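Local structure of ribonucleoside-diphosphate reductase subunit beta (Bacillus halodurans C-125, 2RCC) at residues 111-122 / 216-227. The protein probably serves as the di-iron small subunit of a class I ribonucleotide reductase, which makes deoxyribonucleotides for DNA synthesis from ribonucleotides. Numbering follows the deposited sequence.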
loop_
_atom_site.group_PDB
_atom_site.type_symbol
_atom_site.label_atom_id
_atom_site.label_comp_id
_atom_site.label_asym_id
_atom_site.label_seq_id
_atom_site.Cartn_x
_atom_site.Cartn_y
_atom_site.Cartn_z
ATOM N N LEU A 111 -7.148 0.708 0.302
ATOM C CA LEU A 111 -7.137 -0.649 -0.273
ATOM C C LEU A 111 -6.221 -0.712 -1.504
ATOM O O LEU A 111 -5.564 -1.707 -1.733
ATOM C CB LEU A 111 -8.563 -1.142 -0.533
ATOM C CG LEU A 111 -9.475 -1.461 0.656
ATOM C CD1 LEU A 111 -10.940 -1.592 0.158
ATOM C CD2 LEU A 111 -8.943 -2.716 1.392
HETATM N N MSE A 112 -6.140 0.366 -2.258
HETATM C CA MSE A 112 -5.194 0.424 -3.396
HETATM C C MSE A 112 -3.750 0.370 -2.907
HETATM O O MSE A 112 -2.918 -0.256 -3.546
HETATM C CB MSE A 112 -5.446 1.633 -4.287
HETATM C CG MSE A 112 -6.752 1.637 -5.046
HETATM SE SE MSE A 112 -7.071 0.068 -6.132
HETATM C CE MSE A 112 -5.625 0.243 -7.457
ATOM N N SER A 113 -3.468 0.967 -1.744
ATOM C CA SER A 113 -2.154 0.862 -1.125
ATOM C C SER A 113 -1.840 -0.604 -0.758
ATOM O O SER A 113 -0.746 -1.088 -1.029
ATOM C CB SER A 113 -2.034 1.799 0.092
ATOM O OG SER A 113 -0.840 1.595 0.788
ATOM N N VAL A 114 -2.799 -1.292 -0.146
ATOM C CA VAL A 114 -2.645 -2.697 0.209
ATOM C C VAL A 114 -2.432 -3.506 -1.090
ATOM O O VAL A 114 -1.524 -4.304 -1.137
ATOM C CB VAL A 114 -3.862 -3.250 1.015
ATOM C CG1 VAL A 114 -3.707 -4.763 1.263
ATOM C CG2 VAL A 114 -4.102 -2.451 2.298
ATOM N N LEU A 115 -3.155 -3.206 -2.169
ATOM C CA LEU A 115 -2.980 -3.931 -3.455
ATOM C C LEU A 115 -1.580 -3.755 -4.026
ATOM O O LEU A 115 -0.973 -4.701 -4.541
ATOM C CB LEU A 115 -3.976 -3.488 -4.585
ATOM C CG LEU A 115 -5.230 -4.321 -4.750
ATOM C CD1 LEU A 115 -6.087 -4.257 -3.502
ATOM C CD2 LEU A 115 -6.054 -3.962 -5.979
ATOM N N SER A 116 -1.103 -2.516 -4.020
ATOM C CA SER A 116 0.204 -2.184 -4.568
ATOM C C SER A 116 1.331 -2.959 -3.854
ATOM O O SER A 116 2.251 -3.480 -4.488
ATOM C CB SER A 116 0.425 -0.698 -4.445
ATOM O OG SER A 116 1.567 -0.340 -5.220
ATOM N N PHE A 117 1.261 -2.956 -2.540
ATOM C CA PHE A 117 2.148 -3.735 -1.691
ATOM C C PHE A 117 2.111 -5.255 -2.047
ATOM O O PHE A 117 3.160 -5.904 -2.214
ATOM C CB PHE A 117 1.800 -3.479 -0.247
ATOM C CG PHE A 117 2.353 -4.493 0.686
ATOM C CD1 PHE A 117 3.716 -4.549 0.922
ATOM C CD2 PHE A 117 1.541 -5.456 1.212
ATOM C CE1 PHE A 117 4.259 -5.560 1.729
ATOM C CE2 PHE A 117 2.058 -6.441 2.025
ATOM C CZ PHE A 117 3.426 -6.484 2.281
ATOM N N GLN A 118 0.908 -5.804 -2.174
ATOM C CA GLN A 118 0.739 -7.212 -2.568
ATOM C C GLN A 118 1.419 -7.447 -3.918
ATOM O O GLN A 118 2.108 -8.436 -4.073
ATOM C CB GLN A 118 -0.757 -7.623 -2.612
ATOM C CG GLN A 118 -1.385 -7.673 -1.185
ATOM C CD GLN A 118 -2.746 -8.356 -1.129
ATOM O OE1 GLN A 118 -3.474 -8.365 -2.092
ATOM N NE2 GLN A 118 -3.094 -8.884 0.030
ATOM N N GLU A 119 1.273 -6.533 -4.869
ATOM C CA GLU A 119 1.953 -6.681 -6.170
ATOM C C GLU A 119 3.476 -6.691 -6.029
ATOM O O GLU A 119 4.147 -7.471 -6.738
ATOM C CB GLU A 119 1.553 -5.593 -7.163
ATOM C CG GLU A 119 0.051 -5.532 -7.531
ATOM C CD GLU A 119 -0.512 -6.830 -8.103
ATOM O OE1 GLU A 119 0.233 -7.560 -8.811
ATOM O OE2 GLU A 119 -1.711 -7.104 -7.855
ATOM N N VAL A 120 4.018 -5.842 -5.138
ATOM C CA VAL A 120 5.441 -5.831 -4.811
ATOM C C VAL A 120 5.879 -7.209 -4.338
ATOM O O VAL A 120 6.872 -7.753 -4.825
ATOM C CB VAL A 120 5.821 -4.748 -3.754
ATOM C CG1 VAL A 120 7.209 -5.017 -3.192
ATOM C CG2 VAL A 120 5.752 -3.313 -4.365
ATOM N N VAL A 121 5.135 -7.770 -3.396
ATOM C CA VAL A 121 5.425 -9.090 -2.875
ATOM C C VAL A 121 5.262 -10.227 -3.935
ATOM O O VAL A 121 6.110 -11.144 -3.997
ATOM C CB VAL A 121 4.627 -9.418 -1.607
ATOM C CG1 VAL A 121 4.966 -10.849 -1.145
ATOM C CG2 VAL A 121 4.953 -8.393 -0.473
ATOM N N HIS A 122 4.243 -10.111 -4.788
ATOM C CA HIS A 122 4.060 -11.059 -5.904
ATOM C C HIS A 122 5.279 -11.013 -6.827
ATOM O O HIS A 122 5.844 -12.049 -7.154
ATOM C CB HIS A 122 2.783 -10.811 -6.726
ATOM C CG HIS A 122 1.508 -10.923 -5.932
ATOM N ND1 HIS A 122 0.282 -10.523 -6.418
ATOM C CD2 HIS A 122 1.290 -11.355 -4.667
ATOM C CE1 HIS A 122 -0.645 -10.737 -5.499
ATOM N NE2 HIS A 122 -0.060 -11.258 -4.431
ATOM N N ILE A 216 -0.667 -16.120 -4.632
ATOM C CA ILE A 216 -0.803 -14.984 -5.555
ATOM C C ILE A 216 -2.212 -14.933 -6.176
ATOM O O ILE A 216 -2.879 -13.885 -6.161
ATOM C CB ILE A 216 0.245 -15.005 -6.689
ATOM C CG1 ILE A 216 1.662 -14.777 -6.141
ATOM C CG2 ILE A 216 -0.112 -13.949 -7.809
ATOM C CD1 ILE A 216 2.845 -15.115 -7.089
ATOM N N ASN A 217 -2.662 -16.080 -6.676
ATOM C CA ASN A 217 -3.957 -16.215 -7.345
ATOM C C ASN A 217 -5.119 -15.908 -6.350
ATOM O O ASN A 217 -6.108 -15.296 -6.747
ATOM C CB ASN A 217 -4.034 -17.625 -7.979
ATOM C CG ASN A 217 -4.965 -17.736 -9.194
ATOM O OD1 ASN A 217 -5.464 -16.763 -9.757
ATOM N ND2 ASN A 217 -5.136 -18.977 -9.640
ATOM N N ARG A 218 -4.983 -16.308 -5.076
ATOM C CA ARG A 218 -5.954 -16.009 -4.011
ATOM C C ARG A 218 -6.044 -14.475 -3.781
ATOM O O ARG A 218 -7.132 -13.901 -3.671
ATOM C CB ARG A 218 -5.579 -16.704 -2.693
ATOM C CG ARG A 218 -6.315 -16.168 -1.432
ATOM C CD ARG A 218 -6.120 -16.963 -0.121
ATOM N NE ARG A 218 -4.882 -16.996 0.718
ATOM C CZ ARG A 218 -3.735 -16.278 0.678
ATOM N NH1 ARG A 218 -3.432 -15.286 -0.202
ATOM N NH2 ARG A 218 -2.818 -16.603 1.599
ATOM N N ASP A 219 -4.891 -13.829 -3.680
ATOM C CA ASP A 219 -4.855 -12.362 -3.574
ATOM C C ASP A 219 -5.543 -11.731 -4.787
ATOM O O ASP A 219 -6.299 -10.775 -4.659
ATOM C CB ASP A 219 -3.428 -11.841 -3.568
ATOM C CG ASP A 219 -2.658 -12.170 -2.307
ATOM O OD1 ASP A 219 -3.234 -12.471 -1.268
ATOM O OD2 ASP A 219 -1.428 -12.032 -2.361
ATOM N N GLU A 220 -5.255 -12.250 -5.973
ATOM C CA GLU A 220 -5.888 -11.698 -7.172
ATOM C C GLU A 220 -7.398 -11.786 -7.120
ATOM O O GLU A 220 -8.041 -10.877 -7.545
ATOM C CB GLU A 220 -5.396 -12.360 -8.424
ATOM C CG GLU A 220 -3.954 -12.056 -8.767
ATOM C CD GLU A 220 -3.606 -12.634 -10.132
ATOM O OE1 GLU A 220 -3.898 -13.833 -10.360
ATOM O OE2 GLU A 220 -3.031 -11.881 -10.951
ATOM N N GLN A 221 -7.962 -12.824 -6.509
ATOM C CA GLN A 221 -9.416 -12.939 -6.451
ATOM C C GLN A 221 -10.038 -11.822 -5.635
ATOM O O GLN A 221 -11.112 -11.339 -5.998
ATOM C CB GLN A 221 -9.892 -14.315 -5.941
ATOM C CG GLN A 221 -9.330 -15.549 -6.662
ATOM C CD GLN A 221 -9.238 -15.390 -8.170
ATOM O OE1 GLN A 221 -10.256 -15.202 -8.829
ATOM N NE2 GLN A 221 -8.022 -15.510 -8.728
ATOM N N LEU A 222 -9.384 -11.409 -4.550
ATOM C CA LEU A 222 -9.889 -10.297 -3.757
ATOM C C LEU A 222 -9.726 -8.960 -4.513
ATOM O O LEU A 222 -10.557 -8.062 -4.386
ATOM C CB LEU A 222 -9.257 -10.283 -2.371
ATOM C CG LEU A 222 -9.601 -11.457 -1.445
ATOM C CD1 LEU A 222 -8.845 -11.342 -0.092
ATOM C CD2 LEU A 222 -11.083 -11.510 -1.186
ATOM N N HIS A 223 -8.673 -8.850 -5.310
ATOM C CA HIS A 223 -8.447 -7.657 -6.129
ATOM C C HIS A 223 -9.578 -7.564 -7.148
ATOM O O HIS A 223 -10.177 -6.480 -7.300
ATOM C CB HIS A 223 -7.097 -7.695 -6.844
ATOM C CG HIS A 223 -5.889 -7.749 -5.943
ATOM N ND1 HIS A 223 -4.605 -7.668 -6.428
ATOM C CD2 HIS A 223 -5.765 -7.866 -4.601
ATOM C CE1 HIS A 223 -3.737 -7.771 -5.438
ATOM N NE2 HIS A 223 -4.417 -7.893 -4.312
ATOM N N VAL A 224 -9.907 -8.682 -7.819
ATOM C CA VAL A 224 -11.034 -8.707 -8.779
ATOM C C VAL A 224 -12.356 -8.351 -8.088
ATOM O O VAL A 224 -13.153 -7.639 -8.639
ATOM C CB VAL A 224 -11.192 -10.091 -9.481
ATOM C CG1 VAL A 224 -12.454 -10.123 -10.329
ATOM C CG2 VAL A 224 -9.960 -10.403 -10.337
ATOM N N TYR A 225 -12.579 -8.860 -6.871
ATOM C CA TYR A 225 -13.759 -8.526 -6.096
ATOM C C TYR A 225 -13.823 -6.991 -5.883
ATOM O O TYR A 225 -14.873 -6.391 -6.110
ATOM C CB TYR A 225 -13.759 -9.302 -4.770
ATOM C CG TYR A 225 -14.816 -8.928 -3.779
ATOM C CD1 TYR A 225 -16.109 -9.454 -3.849
ATOM C CD2 TYR A 225 -14.523 -8.062 -2.733
ATOM C CE1 TYR A 225 -17.070 -9.096 -2.925
ATOM C CE2 TYR A 225 -15.471 -7.700 -1.837
ATOM C CZ TYR A 225 -16.729 -8.217 -1.925
ATOM O OH TYR A 225 -17.616 -7.831 -0.959
ATOM N N LEU A 226 -12.703 -6.371 -5.523
ATOM C CA LEU A 226 -12.648 -4.922 -5.342
ATOM C C LEU A 226 -13.002 -4.188 -6.648
ATOM O O LEU A 226 -13.862 -3.289 -6.673
ATOM C CB LEU A 226 -11.263 -4.482 -4.879
ATOM C CG LEU A 226 -11.021 -2.971 -4.705
ATOM C CD1 LEU A 226 -12.021 -2.346 -3.767
ATOM C CD2 LEU A 226 -9.593 -2.720 -4.286
ATOM N N PHE A 227 -12.307 -4.546 -7.713
ATOM C CA PHE A 227 -12.555 -3.880 -9.004
ATOM C C PHE A 227 -13.973 -4.070 -9.554
ATOM O O PHE A 227 -14.546 -3.141 -10.119
ATOM C CB PHE A 227 -11.523 -4.313 -10.046
ATOM C CG PHE A 227 -10.089 -3.970 -9.689
ATOM C CD1 PHE A 227 -9.736 -2.673 -9.342
ATOM C CD2 PHE A 227 -9.067 -4.943 -9.813
ATOM C CE1 PHE A 227 -8.406 -2.359 -9.053
ATOM C CE2 PHE A 227 -7.754 -4.631 -9.522
ATOM C CZ PHE A 227 -7.424 -3.352 -9.135
HETATM O O HOH W 1 -5.944 -9.405 -2.002
HETATM O O HOH W 2 -5.348 -11.037 -0.015
#
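His122 and His223 carry their rings anti to the carbonyl carbon (chi1 -61° in both), which sends each imidazole from its own helix across to the other. His122 NE2 gives a nearly straight hydrogen bond, 2.6 Å, to Asp219 OD2, which lies in the ring plane and accepts with its anti lone pair. Ile216 CG2 makes a CH-pi contact over one face of the His122 ring, and Gln118 O lies over the opposite face, both offset toward the rim. Asp219 is itself fixed by Trp53, which also bonds OD2, and by a salt bridge from Arg218 NH1 to OD1. A leucine in place of His122 would probably leave Asp219 OD2 without its imidazole partner and strip the predicted iron site of a ligand. The His223 ring is a knob among Leu115, Gln118, Glu119 and His122. Its NE2 donates to Gln118 OE1 over a very short 2.5 Å, with amide and ring nearly coplanar, and ND1 is hydrogen-bonded to Glu186. Leu115 CG sits over the centre of one ring face, 3.5 Å from the centroid, a CH-pi contact. Water 1 links Gln118 OE1 to Asp219 O, while water 2 joins the amide NE2 to Asp219 OD1. Farther along, Leu115 CD2 presses on Phe227 CZ at 3.5 Å, and Met112, a selenomethionine here, makes an oblique Met-aromatic contact, its SE 4.0 Å from Phe227 CE1. Segments 111-122 and 216-227 run antiparallel at 159°, their axes 11.0 Å apart at closest approach. Glu119, His122, Glu220 and His223 are, with Asp89 and Glu186, the probable ligands of the di-iron site, as in the ferritin-like helical bundle of ribonucleotide reductase small subunits.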